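Local atomic coordinates of polyketide cyclase / dehydrase and lipid transport (Nitrosospira multiformis, PDB entry 3P51), a protein that is of unknown function but, as a member of the polyketide cyclase and lipid transport family with a Bet v 1-like fold, probably binds a hydrophobic small molecule. Residues Ile8-Pro13 / Thr106-Ser111; Arg22-Phe27 / Val48-Leu53; Pro31-Ser36 / Leu53-Phe58; Ile68-Met73 / Leu95-Val100. All coordinates share one frame; numbering follows the deposited sequence.

Interaction 1: residues Ile8-Pro13 / Thr106-Ser111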
loop_
_atom_site.group_PDB
_atom_site.type_symbol
_atom_site.label_atom_id
_atom_site.label_comp_id
_atom_site.label_asym_id
_atom_site.label_seq_id
_atom_site.Cartn_x
_atom_site.Cartn_y
_atom_site.Cartn_z
ATOM N N ILE A 8 6.700 -18.662 -2.268
ATOM C CA ILE A 8 6.332 -20.049 -2.532
ATOM C C ILE A 8 4.819 -20.201 -2.410
ATOM O O ILE A 8 4.147 -19.352 -1.812
ATOM C CB ILE A 8 6.929 -20.999 -1.492
ATOM C CG1 ILE A 8 6.446 -20.595 -0.098
ATOM C CG2 ILE A 8 8.450 -21.007 -1.565
ATOM C CD1 ILE A 8 6.816 -21.576 0.980
ATOM N N VAL A 9 4.293 -21.287 -2.976
ATOM C CA VAL A 9 2.910 -21.691 -2.742
ATOM C C VAL A 9 2.866 -22.895 -1.803
ATOM O O VAL A 9 3.588 -23.866 -1.987
ATOM C CB VAL A 9 2.194 -22.022 -4.051
ATOM C CG1 VAL A 9 0.810 -22.645 -3.770
ATOM C CG2 VAL A 9 2.053 -20.755 -4.886
ATOM N N VAL A 10 2.021 -22.806 -0.783
ATOM C CA VAL A 10 1.929 -23.821 0.263
ATOM C C VAL A 10 0.565 -24.512 0.174
ATOM O O VAL A 10 -0.472 -23.837 0.147
ATOM C CB VAL A 10 2.074 -23.157 1.654
ATOM C CG1 VAL A 10 1.785 -24.133 2.750
ATOM C CG2 VAL A 10 3.467 -22.565 1.830
ATOM N N ASP A 11 0.553 -25.846 0.126
ATOM C CA ASP A 11 -0.705 -26.587 -0.026
ATOM C C ASP A 11 -1.479 -26.724 1.292
ATOM O O ASP A 11 -1.597 -27.818 1.853
ATOM C CB ASP A 11 -0.485 -27.967 -0.666
ATOM C CG ASP A 11 -1.798 -28.629 -1.107
ATOM O OD1 ASP A 11 -2.866 -28.259 -0.579
ATOM O OD2 ASP A 11 -1.771 -29.517 -1.988
ATOM N N ALA A 12 -2.005 -25.602 1.768
ATOM C CA ALA A 12 -2.844 -25.569 2.955
ATOM C C ALA A 12 -3.634 -24.269 2.933
ATOM O O ALA A 12 -3.201 -23.287 2.328
ATOM C CB ALA A 12 -1.998 -25.645 4.200
ATOM N N PRO A 13 -4.805 -24.262 3.575
ATOM C CA PRO A 13 -5.622 -23.047 3.555
ATOM C C PRO A 13 -4.943 -21.930 4.327
ATOM O O PRO A 13 -4.172 -22.191 5.253
ATOM C CB PRO A 13 -6.941 -23.484 4.208
ATOM C CG PRO A 13 -6.654 -24.754 4.911
ATOM C CD PRO A 13 -5.477 -25.392 4.242
ATOM N N THR A 106 -2.139 -21.393 -0.200
ATOM C CA THR A 106 -1.559 -20.168 0.349
ATOM C C THR A 106 -0.312 -19.730 -0.407
ATOM O O THR A 106 0.595 -20.522 -0.628
ATOM C CB THR A 106 -1.186 -20.339 1.832
ATOM O OG1 THR A 106 -2.357 -20.664 2.582
ATOM C CG2 THR A 106 -0.589 -19.067 2.384
ATOM N N PHE A 107 -0.297 -18.464 -0.810
ATOM C CA PHE A 107 0.884 -17.813 -1.361
ATOM C C PHE A 107 1.609 -17.151 -0.199
ATOM O O PHE A 107 0.989 -16.466 0.609
ATOM C CB PHE A 107 0.448 -16.756 -2.387
ATOM C CG PHE A 107 1.572 -15.916 -2.928
ATOM C CD1 PHE A 107 2.405 -16.406 -3.919
ATOM C CD2 PHE A 107 1.781 -14.623 -2.457
ATOM C CE1 PHE A 107 3.443 -15.630 -4.428
ATOM C CE2 PHE A 107 2.813 -13.837 -2.956
ATOM C CZ PHE A 107 3.646 -14.340 -3.951
ATOM N N VAL A 108 2.916 -17.371 -0.101
ATOM C CA VAL A 108 3.723 -16.757 0.952
ATOM C C VAL A 108 4.852 -15.936 0.341
ATOM O O VAL A 108 5.646 -16.458 -0.429
ATOM C CB VAL A 108 4.363 -17.825 1.866
ATOM C CG1 VAL A 108 5.011 -17.159 3.068
ATOM C CG2 VAL A 108 3.312 -18.838 2.316
ATOM N N GLU A 109 4.939 -14.658 0.686
ATOM C CA GLU A 109 6.048 -13.841 0.202
ATOM C C GLU A 109 6.858 -13.272 1.361
ATOM O O GLU A 109 6.318 -12.940 2.412
ATOM C CB GLU A 109 5.550 -12.710 -0.706
ATOM C CG GLU A 109 4.539 -11.804 -0.046
ATOM C CD GLU A 109 4.029 -10.709 -0.970
ATOM O OE1 GLU A 109 4.597 -10.541 -2.067
ATOM O OE2 GLU A 109 3.053 -10.019 -0.595
ATOM N N TRP A 110 8.165 -13.181 1.162
ATOM C CA TRP A 110 9.058 -12.628 2.169
ATOM C C TRP A 110 10.004 -11.660 1.475
ATOM O O TRP A 110 10.746 -12.055 0.574
ATOM C CB TRP A 110 9.839 -13.749 2.849
ATOM C CG TRP A 110 10.184 -13.477 4.284
ATOM C CD1 TRP A 110 10.502 -12.270 4.845
ATOM C CD2 TRP A 110 10.236 -14.438 5.345
ATOM N NE1 TRP A 110 10.762 -12.427 6.187
ATOM C CE2 TRP A 110 10.602 -13.748 6.519
ATOM C CE3 TRP A 110 10.018 -15.820 5.412
ATOM C CZ2 TRP A 110 10.749 -14.390 7.751
ATOM C CZ3 TRP A 110 10.157 -16.457 6.638
ATOM C CH2 TRP A 110 10.527 -15.740 7.789
ATOM N N SER A 111 9.955 -10.397 1.887
ATOM C CA SER A 111 10.817 -9.355 1.346
ATOM C C SER A 111 11.817 -8.882 2.397
ATOM O O SER A 111 11.529 -8.873 3.596
ATOM C CB SER A 111 9.992 -8.138 0.902
ATOM O OG SER A 111 8.822 -8.513 0.194
#
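Val10 and Thr106 pair at the end of two antiparallel strands, and four backbone hydrogen bonds, two to a pair, hold Val10 to Thr106 and Ile8 to Val108. Val10 N gives to Thr106 O at 2.7 Å, a nearly straight bond, and Thr106 N returns one to Val10 O at 3.0 Å. Ile8 and Val108 form the second hydrogen-bonded pair, with Val108 N to Ile8 O at 2.9 Å. Between these pairs Val9 faces Phe107 as a non-hydrogen-bonded pair.

One side-chain bond extends the pairing past the strand end. Thr106 OG1 stands beside its own backbone N (chi1 -60°), which aims it at the turning chain, and it donates to Ala12 O at 2.8 Å, tilted 30° from the carbonyl plane. The chain turns through an inverse gamma turn centred on Asp11, so Val10 O also accepts from Ala12 N. A valine at Thr106 would probably leave Ala12 O without this donor and let the turn drift from the strand just before helix 14-21.

Apolar contacts follow the two faces. Ile8 CG1 is 4.0 Å from Val108 CB, the two side chains lying side by side, while a methyl of Val10, CG2, meets CG2 of Val108 at 3.8 Å; Leu133 of helix 120-139 packs on Ile8 and Val108. On the other face Val9 CG2 lies at the edge of the Phe107 ring, and that ring stacks on Phe107 of the second subunit.

The chemistry implies a backbone-held edge of the sheet within the chain, largely apolar on both faces, with the Thr106 hydroxyl paired to Ala12 O: one face turned to the long helix, the other to the subunit interface.

Interaction 2: residues Arg22-Phe27 / Val48-Leu53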
loop_
_atom_site.group_PDB
_atom_site.type_symbol
_atom_site.label_atom_id
_atom_site.label_comp_id
_atom_site.label_asym_id
_atom_site.label_seq_id
_atom_site.Cartn_x
_atom_site.Cartn_y
_atom_site.Cartn_z
ATOM N N ARG A 22 1.830 -16.833 12.811
ATOM C CA ARG A 22 1.362 -15.498 13.191
ATOM C C ARG A 22 1.995 -14.933 14.467
ATOM O O ARG A 22 1.807 -13.765 14.788
ATOM C CB ARG A 22 -0.173 -15.477 13.312
ATOM C CG ARG A 22 -0.738 -16.125 14.565
ATOM C CD ARG A 22 -2.279 -16.096 14.551
ATOM N NE ARG A 22 -2.847 -16.858 15.660
ATOM C CZ ARG A 22 -3.410 -16.320 16.741
ATOM N NH1 ARG A 22 -3.498 -14.998 16.870
ATOM N NH2 ARG A 22 -3.901 -17.110 17.688
ATOM N N ASN A 23 2.741 -15.761 15.186
ATOM C CA ASN A 23 3.299 -15.352 16.471
ATOM C C ASN A 23 4.782 -14.994 16.358
ATOM O O ASN A 23 5.614 -15.853 16.108
ATOM C CB ASN A 23 3.077 -16.447 17.520
ATOM C CG ASN A 23 3.417 -15.987 18.925
ATOM O OD1 ASN A 23 4.443 -15.351 19.147
ATOM N ND2 ASN A 23 2.544 -16.287 19.878
ATOM N N PHE A 24 5.097 -13.714 16.524
ATOM C CA PHE A 24 6.471 -13.220 16.375
ATOM C C PHE A 24 7.444 -13.959 17.307
ATOM O O PHE A 24 8.626 -14.062 17.008
ATOM C CB PHE A 24 6.488 -11.701 16.606
ATOM C CG PHE A 24 7.837 -11.048 16.465
ATOM C CD1 PHE A 24 8.360 -10.761 15.209
ATOM C CD2 PHE A 24 8.554 -10.655 17.591
ATOM C CE1 PHE A 24 9.607 -10.125 15.076
ATOM C CE2 PHE A 24 9.802 -10.017 17.471
ATOM C CZ PHE A 24 10.325 -9.753 16.207
ATOM N N HIS A 25 6.947 -14.505 18.417
ATOM C CA HIS A 25 7.824 -15.229 19.340
ATOM C C HIS A 25 7.802 -16.753 19.180
ATOM O O HIS A 25 8.483 -17.456 19.928
ATOM C CB HIS A 25 7.517 -14.872 20.794
ATOM C CG HIS A 25 7.886 -13.470 21.167
ATOM N ND1 HIS A 25 7.077 -12.671 21.949
ATOM C CD2 HIS A 25 8.980 -12.728 20.880
ATOM C CE1 HIS A 25 7.653 -11.496 22.120
ATOM N NE2 HIS A 25 8.811 -11.504 21.480
ATOM N N ASP A 26 7.020 -17.262 18.226
ATOM C CA ASP A 26 7.042 -18.692 17.905
ATOM C C ASP A 26 7.595 -18.934 16.501
ATOM O O ASP A 26 6.883 -18.760 15.504
ATOM C CB ASP A 26 5.644 -19.312 18.039
ATOM C CG ASP A 26 5.635 -20.808 17.727
ATOM O OD1 ASP A 26 6.721 -21.399 17.566
ATOM O OD2 ASP A 26 4.545 -21.401 17.650
ATOM N N PHE A 27 8.861 -19.336 16.432
ATOM C CA PHE A 27 9.532 -19.613 15.161
ATOM C C PHE A 27 9.769 -21.121 14.992
ATOM O O PHE A 27 10.597 -21.532 14.184
ATOM C CB PHE A 27 10.866 -18.856 15.094
ATOM C CG PHE A 27 11.159 -18.212 13.751
ATOM C CD1 PHE A 27 10.683 -18.757 12.572
ATOM C CD2 PHE A 27 11.941 -17.061 13.679
ATOM C CE1 PHE A 27 10.968 -18.166 11.338
ATOM C CE2 PHE A 27 12.239 -16.463 12.443
ATOM C CZ PHE A 27 11.744 -17.022 11.274
ATOM N N VAL A 48 3.531 -4.812 18.687
ATOM C CA VAL A 48 4.547 -4.023 17.995
ATOM C C VAL A 48 5.497 -3.407 19.019
ATOM O O VAL A 48 5.066 -2.755 19.981
ATOM C CB VAL A 48 3.899 -2.960 17.096
ATOM C CG1 VAL A 48 4.954 -2.060 16.469
ATOM C CG2 VAL A 48 3.082 -3.653 16.017
ATOM N N GLY A 49 6.794 -3.631 18.814
ATOM C CA GLY A 49 7.802 -3.229 19.774
ATOM C C GLY A 49 8.461 -4.451 20.385
ATOM O O GLY A 49 9.545 -4.361 20.961
ATOM N N ALA A 50 7.802 -5.603 20.264
ATOM C CA ALA A 50 8.339 -6.844 20.809
ATOM C C ALA A 50 9.654 -7.132 20.125
ATOM O O ALA A 50 9.850 -6.714 18.989
ATOM C CB ALA A 50 7.364 -7.996 20.564
ATOM N N ARG A 51 10.543 -7.869 20.794
ATOM C CA ARG A 51 11.824 -8.210 20.205
ATOM C C ARG A 51 12.138 -9.684 20.398
ATOM O O ARG A 51 11.543 -10.361 21.227
ATOM C CB ARG A 51 12.940 -7.356 20.805
ATOM C CG ARG A 51 12.581 -5.879 20.906
ATOM C CD ARG A 51 13.725 -5.082 21.510
ATOM N NE ARG A 51 14.724 -4.773 20.494
ATOM C CZ ARG A 51 15.876 -4.161 20.733
ATOM N NH1 ARG A 51 16.189 -3.792 21.972
ATOM N NH2 ARG A 51 16.708 -3.913 19.728
ATOM N N ARG A 52 13.080 -10.183 19.619
ATOM C CA ARG A 52 13.473 -11.569 19.753
ATOM C C ARG A 52 14.925 -11.703 19.387
ATOM O O ARG A 52 15.443 -10.914 18.599
ATOM C CB ARG A 52 12.620 -12.467 18.852
ATOM C CG ARG A 52 12.699 -12.130 17.374
ATOM C CD ARG A 52 11.688 -12.934 16.541
ATOM N NE ARG A 52 11.901 -12.727 15.106
ATOM C CZ ARG A 52 11.083 -13.160 14.152
ATOM N NH1 ARG A 52 9.981 -13.824 14.468
ATOM N NH2 ARG A 52 11.368 -12.920 12.879
ATOM N N LEU A 53 15.568 -12.708 19.968
ATOM C CA LEU A 53 16.911 -13.102 19.588
ATOM C C LEU A 53 16.878 -14.530 19.032
ATOM O O LEU A 53 16.435 -15.452 19.713
ATOM C CB LEU A 53 17.833 -13.036 20.811
ATOM C CG LEU A 53 19.302 -13.329 20.510
ATOM C CD1 LEU A 53 19.926 -12.123 19.811
ATOM C CD2 LEU A 53 20.050 -13.646 21.793
#
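Arg52 and Phe24 meet in a cation-pi stack that ties the loop after helix 14-21 to strand 51-54 in this Bet v 1-like fold. The guanidinium lies flat on the ring, the planes 4° apart and the centres 4.0 Å apart. It sits off-centre, and Arg52 CD also lies over the face, displaced toward the rim, 3.6 Å from the ring centroid: a CH-pi contact. The side chain leaves the backbone with CG between N and the carbonyl carbon (chi1 59°) and then runs extended from CG to NE, which carries it slantwise across the ring face.

The opposite face of the guanidinium receives Phe27, whose CE2 comes within 3.7 Å of Arg52 NH2, the two planes 25° apart. Arg52 is thus held between two phenylalanines. Its edge is used as well: NH1 donates to Phe24 O at 2.9 Å, on a lone pair of that carbonyl and close to the guanidinium plane. Beyond the two segments, NE forms a salt bridge with Asp60, which probably balances the buried charge, and Tyr74 adds a second cation-pi contact.

Phe24 also touches Ala50, through CD2 and the methyl CB, and Leu62 of strand 58-66 packs against it. A type I turn from Asn23 to Asp26 carries both Phe24 and His25. Within it Asn23 OD1 accepts from His25 N at 2.7 Å, an Asx turn that fixes the start of the bend.

His25 reaches across to the strand with its ring edge: NE2 donates to Arg51 O at 3.0 Å, from above the carbonyl plane.

Interaction 3: residues Pro31-Ser36 / Leu53-Phe58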
loop_
_atom_site.group_PDB
_atom_site.type_symbol
_atom_site.label_atom_id
_atom_site.label_comp_id
_atom_site.label_asym_id
_atom_site.label_seq_id
_atom_site.Cartn_x
_atom_site.Cartn_y
_atom_site.Cartn_z
ATOM N N PRO A 31 12.612 -25.103 11.703
ATOM C CA PRO A 31 13.636 -25.747 12.543
ATOM C C PRO A 31 14.988 -25.936 11.856
ATOM O O PRO A 31 15.985 -26.137 12.556
ATOM C CB PRO A 31 13.016 -27.108 12.871
ATOM C CG PRO A 31 12.059 -27.381 11.744
ATOM C CD PRO A 31 11.542 -26.035 11.299
ATOM N N SER A 32 15.035 -25.865 10.529
ATOM C CA SER A 32 16.298 -26.075 9.821
ATOM C C SER A 32 17.307 -25.000 10.179
ATOM O O SER A 32 18.420 -25.295 10.602
ATOM C CB SER A 32 16.097 -26.104 8.305
ATOM O OG SER A 32 15.320 -27.220 7.905
ATOM N N LEU A 33 16.917 -23.743 10.017
ATOM C CA LEU A 33 17.839 -22.650 10.273
ATOM C C LEU A 33 17.685 -22.072 11.680
ATOM O O LEU A 33 18.670 -21.709 12.317
ATOM C CB LEU A 33 17.658 -21.566 9.217
ATOM C CG LEU A 33 18.694 -20.449 9.151
ATOM C CD1 LEU A 33 18.800 -19.930 7.731
ATOM C CD2 LEU A 33 18.327 -19.328 10.099
ATOM N N ILE A 34 16.453 -21.988 12.170
ATOM C CA ILE A 34 16.206 -21.396 13.485
ATOM C C ILE A 34 16.284 -22.438 14.603
ATOM O O ILE A 34 15.396 -23.273 14.744
ATOM C CB ILE A 34 14.832 -20.694 13.552
ATOM C CG1 ILE A 34 14.680 -19.697 12.400
ATOM C CG2 ILE A 34 14.671 -20.000 14.895
ATOM C CD1 ILE A 34 15.861 -18.737 12.272
ATOM N N LYS A 35 17.337 -22.362 15.411
ATOM C CA LYS A 35 17.567 -23.326 16.483
ATOM C C LYS A 35 17.025 -22.844 17.827
ATOM O O LYS A 35 16.682 -23.645 18.695
ATOM C CB LYS A 35 19.065 -23.629 16.605
ATOM C CG LYS A 35 19.692 -24.138 15.323
ATOM C CD LYS A 35 18.935 -25.336 14.777
ATOM C CE LYS A 35 19.649 -25.934 13.574
ATOM N NZ LYS A 35 18.791 -26.960 12.910
ATOM N N SER A 36 16.962 -21.532 18.002
ATOM C CA SER A 36 16.419 -20.965 19.226
ATOM C C SER A 36 15.792 -19.612 18.945
ATOM O O SER A 36 16.284 -18.848 18.119
ATOM C CB SER A 36 17.519 -20.814 20.278
ATOM O OG SER A 36 18.499 -19.889 19.847
ATOM N N LEU A 53 15.568 -12.708 19.968
ATOM C CA LEU A 53 16.911 -13.102 19.588
ATOM C C LEU A 53 16.878 -14.530 19.032
ATOM O O LEU A 53 16.435 -15.452 19.713
ATOM C CB LEU A 53 17.833 -13.036 20.811
ATOM C CG LEU A 53 19.302 -13.329 20.510
ATOM C CD1 LEU A 53 19.926 -12.123 19.811
ATOM C CD2 LEU A 53 20.050 -13.646 21.793
ATOM N N LEU A 54 17.338 -14.710 17.795
ATOM C CA LEU A 54 17.360 -16.027 17.163
ATOM C C LEU A 54 18.788 -16.562 17.029
ATOM O O LEU A 54 19.698 -15.835 16.632
ATOM C CB LEU A 54 16.738 -15.961 15.772
ATOM C CG LEU A 54 15.500 -15.074 15.618
ATOM C CD1 LEU A 54 15.181 -14.879 14.142
ATOM C CD2 LEU A 54 14.313 -15.667 16.356
ATOM N N ASN A 55 18.966 -17.844 17.330
ATOM C CA ASN A 55 20.269 -18.493 17.213
ATOM C C ASN A 55 21.342 -17.737 17.979
ATOM O O ASN A 55 22.533 -17.871 17.688
ATOM C CB ASN A 55 20.696 -18.633 15.744
ATOM C CG ASN A 55 19.780 -19.552 14.947
ATOM O OD1 ASN A 55 18.944 -20.253 15.512
ATOM N ND2 ASN A 55 19.958 -19.571 13.629
ATOM N N GLY A 56 20.922 -16.937 18.951
ATOM C CA GLY A 56 21.855 -16.170 19.765
ATOM C C GLY A 56 22.556 -15.048 19.017
ATOM O O GLY A 56 23.556 -14.522 19.499
ATOM N N GLU A 57 22.054 -14.667 17.843
ATOM C CA GLU A 57 22.792 -13.677 17.058
ATOM C C GLU A 57 21.955 -12.720 16.209
ATOM O O GLU A 57 22.424 -11.639 15.864
ATOM C CB GLU A 57 23.866 -14.362 16.205
ATOM C CG GLU A 57 23.316 -15.371 15.221
ATOM C CD GLU A 57 24.421 -16.133 14.495
ATOM O OE1 GLU A 57 25.576 -16.077 14.956
ATOM O OE2 GLU A 57 24.134 -16.785 13.468
ATOM N N PHE A 58 20.733 -13.116 15.855
ATOM C CA PHE A 58 19.823 -12.203 15.175
ATOM C C PHE A 58 18.928 -11.532 16.196
ATOM O O PHE A 58 18.100 -12.195 16.819
ATOM C CB PHE A 58 18.916 -12.952 14.200
ATOM C CG PHE A 58 19.616 -13.492 12.991
ATOM C CD1 PHE A 58 19.830 -12.688 11.883
ATOM C CD2 PHE A 58 20.027 -14.815 12.948
ATOM C CE1 PHE A 58 20.451 -13.190 10.761
ATOM C CE2 PHE A 58 20.653 -15.325 11.827
ATOM C CZ PHE A 58 20.861 -14.514 10.732
HETATM O O HOH W 1 18.445 -17.268 20.569
#
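Asn55 plugs its amide into the backbone of residues 33-36, and that one side chain makes three of the four direct hydrogen bonds across the contact, one of them weak. Its ND2 donates to Leu33 O at 2.8 Å, with the acceptor near the amide plane, while OD1 accepts from Lys35 N at 2.7 Å in the carbonyl plane. The weak bond, from Ser36 N at 3.4 Å, reaches the same oxygen. With CG beside the backbone N (chi1 -65°), the amide is carried out to the neighbouring chain, and bonds at both of its ends fix its rotation. A leucine in place of Asn55 would probably leave Leu33 O and Lys35 N without their partners and free this part of the loop to shift.

The backbone adds Asn55 N to Ser36 O at 3.0 Å, backed by a CA-H...O contact from Leu54 CA to the same carbonyl. A water joins the strand end to the serine, meeting Ser36 OG at 2.7 Å, giving to Leu53 O and accepting from Gly56 N. Lys35 bends back within its own segment, NZ donating to Pro31 O and Ser32 O.

Apolar packing is lighter: Ile34 CD1 approaches Leu54 CD1 at 4.3 Å, with Leu132 of helix 120-139 and Phe27 also against Ile34.

Across the turn from Leu54, Glu57 and Phe58 share its carbonyl in a classic beta bulge, part of the tight connection between antiparallel strands 51-54 and 58-66.

Interaction 4: residues Ile68-Met73 / Leu95-Val100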
loop_
_atom_site.group_PDB
_atom_site.type_symbol
_atom_site.label_atom_id
_atom_site.label_comp_id
_atom_site.label_asym_id
_atom_site.label_seq_id
_atom_site.Cartn_x
_atom_site.Cartn_y
_atom_site.Cartn_z
ATOM N N ILE A 68 -5.403 -8.320 9.768
ATOM C CA ILE A 68 -6.302 -8.262 8.621
ATOM C C ILE A 68 -5.575 -8.583 7.316
ATOM O O ILE A 68 -6.120 -9.276 6.468
ATOM C CB ILE A 68 -7.051 -6.918 8.529
ATOM C CG1 ILE A 68 -8.035 -6.922 7.352
ATOM C CG2 ILE A 68 -6.083 -5.755 8.431
ATOM C CD1 ILE A 68 -8.774 -5.599 7.166
ATOM N N GLU A 69 -4.335 -8.112 7.165
ATOM C CA GLU A 69 -3.582 -8.402 5.941
ATOM C C GLU A 69 -2.668 -9.614 6.111
ATOM O O GLU A 69 -2.026 -10.042 5.157
ATOM C CB GLU A 69 -2.734 -7.201 5.503
ATOM C CG GLU A 69 -3.482 -5.872 5.406
ATOM C CD GLU A 69 -4.491 -5.840 4.280
ATOM O OE1 GLU A 69 -4.405 -6.713 3.388
ATOM O OE2 GLU A 69 -5.375 -4.947 4.292
ATOM N N ARG A 70 -2.589 -10.153 7.325
ATOM C CA ARG A 70 -1.714 -11.296 7.589
ATOM C C ARG A 70 -0.280 -10.962 7.233
ATOM O O ARG A 70 0.331 -11.621 6.388
ATOM C CB ARG A 70 -2.157 -12.525 6.791
ATOM C CG ARG A 70 -3.603 -12.958 7.052
ATOM C CD ARG A 70 -3.865 -14.339 6.468
ATOM N NE ARG A 70 -5.207 -14.831 6.782
ATOM C CZ ARG A 70 -6.267 -14.655 5.999
ATOM N NH1 ARG A 70 -6.144 -13.999 4.846
ATOM N NH2 ARG A 70 -7.452 -15.128 6.369
ATOM N N ARG A 71 0.262 -9.941 7.890
ATOM C CA ARG A 71 1.618 -9.482 7.627
ATOM C C ARG A 71 2.379 -9.220 8.919
ATOM O O ARG A 71 1.819 -8.694 9.877
ATOM C CB ARG A 71 1.597 -8.186 6.821
ATOM C CG ARG A 71 2.993 -7.703 6.458
ATOM C CD ARG A 71 2.974 -6.310 5.860
ATOM N NE ARG A 71 1.994 -6.174 4.787
ATOM C CZ ARG A 71 2.217 -6.513 3.523
ATOM N NH1 ARG A 71 3.377 -7.026 3.169
ATOM N NH2 ARG A 71 1.279 -6.339 2.612
ATOM N N ILE A 72 3.661 -9.573 8.923
ATOM C CA ILE A 72 4.555 -9.294 10.035
ATOM C C ILE A 72 5.759 -8.531 9.476
ATOM O O ILE A 72 6.381 -8.990 8.526
ATOM C CB ILE A 72 5.074 -10.604 10.649
ATOM C CG1 ILE A 72 3.936 -11.412 11.265
ATOM C CG2 ILE A 72 6.168 -10.322 11.675
ATOM C CD1 ILE A 72 4.398 -12.729 11.870
HETATM N N MSE A 73 6.088 -7.373 10.045
HETATM C CA MSE A 73 7.265 -6.638 9.586
HETATM C C MSE A 73 8.188 -6.379 10.752
HETATM O O MSE A 73 7.737 -6.069 11.844
HETATM C CB MSE A 73 6.897 -5.296 8.962
HETATM C CG MSE A 73 6.017 -5.375 7.731
HETATM SE SE MSE A 73 5.690 -3.577 6.990
HETATM C CE MSE A 73 7.472 -2.871 7.280
ATOM N N LEU A 95 7.009 -10.258 5.961
ATOM C CA LEU A 95 6.460 -11.589 5.688
ATOM C C LEU A 95 4.936 -11.532 5.579
ATOM O O LEU A 95 4.256 -11.046 6.481
ATOM C CB LEU A 95 6.844 -12.549 6.810
ATOM C CG LEU A 95 6.165 -13.916 6.849
ATOM C CD1 LEU A 95 6.498 -14.714 5.591
ATOM C CD2 LEU A 95 6.617 -14.661 8.106
ATOM N N HIS A 96 4.395 -12.045 4.484
ATOM C CA HIS A 96 2.999 -11.768 4.158
ATOM C C HIS A 96 2.344 -12.940 3.427
ATOM O O HIS A 96 2.970 -13.571 2.577
ATOM C CB HIS A 96 2.985 -10.498 3.316
ATOM C CG HIS A 96 1.656 -10.163 2.713
ATOM N ND1 HIS A 96 0.512 -10.017 3.465
ATOM C CD2 HIS A 96 1.313 -9.890 1.435
ATOM C CE1 HIS A 96 -0.492 -9.686 2.665
ATOM N NE2 HIS A 96 -0.033 -9.603 1.432
ATOM N N LEU A 97 1.092 -13.237 3.781
ATOM C CA LEU A 97 0.349 -14.345 3.191
ATOM C C LEU A 97 -0.803 -13.839 2.342
ATOM O O LEU A 97 -1.404 -12.820 2.658
ATOM C CB LEU A 97 -0.258 -15.233 4.276
ATOM C CG LEU A 97 0.633 -15.886 5.322
ATOM C CD1 LEU A 97 -0.222 -16.806 6.179
ATOM C CD2 LEU A 97 1.716 -16.659 4.646
ATOM N N LEU A 98 -1.113 -14.565 1.272
ATOM C CA LEU A 98 -2.334 -14.329 0.504
ATOM C C LEU A 98 -2.979 -15.664 0.189
ATOM O O LEU A 98 -2.276 -16.668 0.011
ATOM C CB LEU A 98 -2.033 -13.591 -0.797
ATOM C CG LEU A 98 -1.583 -12.137 -0.637
ATOM C CD1 LEU A 98 -0.921 -11.608 -1.911
ATOM C CD2 LEU A 98 -2.763 -11.263 -0.221
ATOM N N PRO A 99 -4.318 -15.693 0.124
ATOM C CA PRO A 99 -4.966 -16.944 -0.267
ATOM C C PRO A 99 -4.895 -17.146 -1.768
ATOM O O PRO A 99 -4.957 -16.179 -2.527
ATOM C CB PRO A 99 -6.425 -16.741 0.166
ATOM C CG PRO A 99 -6.643 -15.274 0.136
ATOM C CD PRO A 99 -5.289 -14.626 0.432
ATOM N N VAL A 100 -4.743 -18.401 -2.171
ATOM C CA VAL A 100 -4.892 -18.819 -3.548
ATOM C C VAL A 100 -6.276 -19.462 -3.584
ATOM O O VAL A 100 -6.439 -20.635 -3.249
ATOM C CB VAL A 100 -3.810 -19.862 -3.933
ATOM C CG1 VAL A 100 -4.008 -20.322 -5.358
ATOM C CG2 VAL A 100 -2.381 -19.288 -3.745
HETATM O O HOH W 2 -3.924 -12.518 3.478
#
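Arg71 and His96 stack across the beta hairpin of strands 71-78 and 88-100, as a non-hydrogen-bonded antiparallel pair. The guanidinium lies on the imidazole with planes 21° apart and centres 3.9 Å apart; NH2 stands over the middle of the ring, and NH1 reaches back to His96 CB at 3.5 Å. A bend at chi3 (-50°) folds the arginine over its neighbour. Outside the pair, Asn94 accepts from NH1 and helps hold the guanidinium there.

The edge of the histidine faces the turning backbone, where ND1 makes a weak hydrogen bond to Arg70 O at 3.3 Å. That carbonyl also takes Leu97 N at 3.2 Å, nearly in line. Ile72 and Leu95 form the regular hydrogen-bonded pair beside it, with Leu95 N to Ile72 O at 2.9 Å, and their side chains lie on the face away from the stack.

What positions the strand start is a G1 bulge in which Arg70 and Arg71 both face Ser66. Arg70 then extends along strand 88-100 and packs on Trp18 of helix 14-21; a water accepts from its NH1 at 3.0 Å and donates to Leu97 O at 2.7 Å.

All four interactions reach the one antiparallel sheet, but they hold it differently. Interactions 1 and 4 have centres about 9 Å apart and are joined directly, since strands 88-100 and 105-116 are neighbours; both also touch the second subunit. Interaction 1 is buried and rests on backbone bonds and apolar faces, whereas the partly buried interaction 4 adds an arginine-histidine stack. Interaction 2, also buried, instead encloses an arginine among aromatics. Interaction 3, partly buried and untouched by other chains of the assembly, relies on an amide and a water. Interactions 2 and 3 share strand 51-54, and Phe27 packs on both Leu54 and Ile34, while Trp110 meets Phe27 to join interactions 1 and 2.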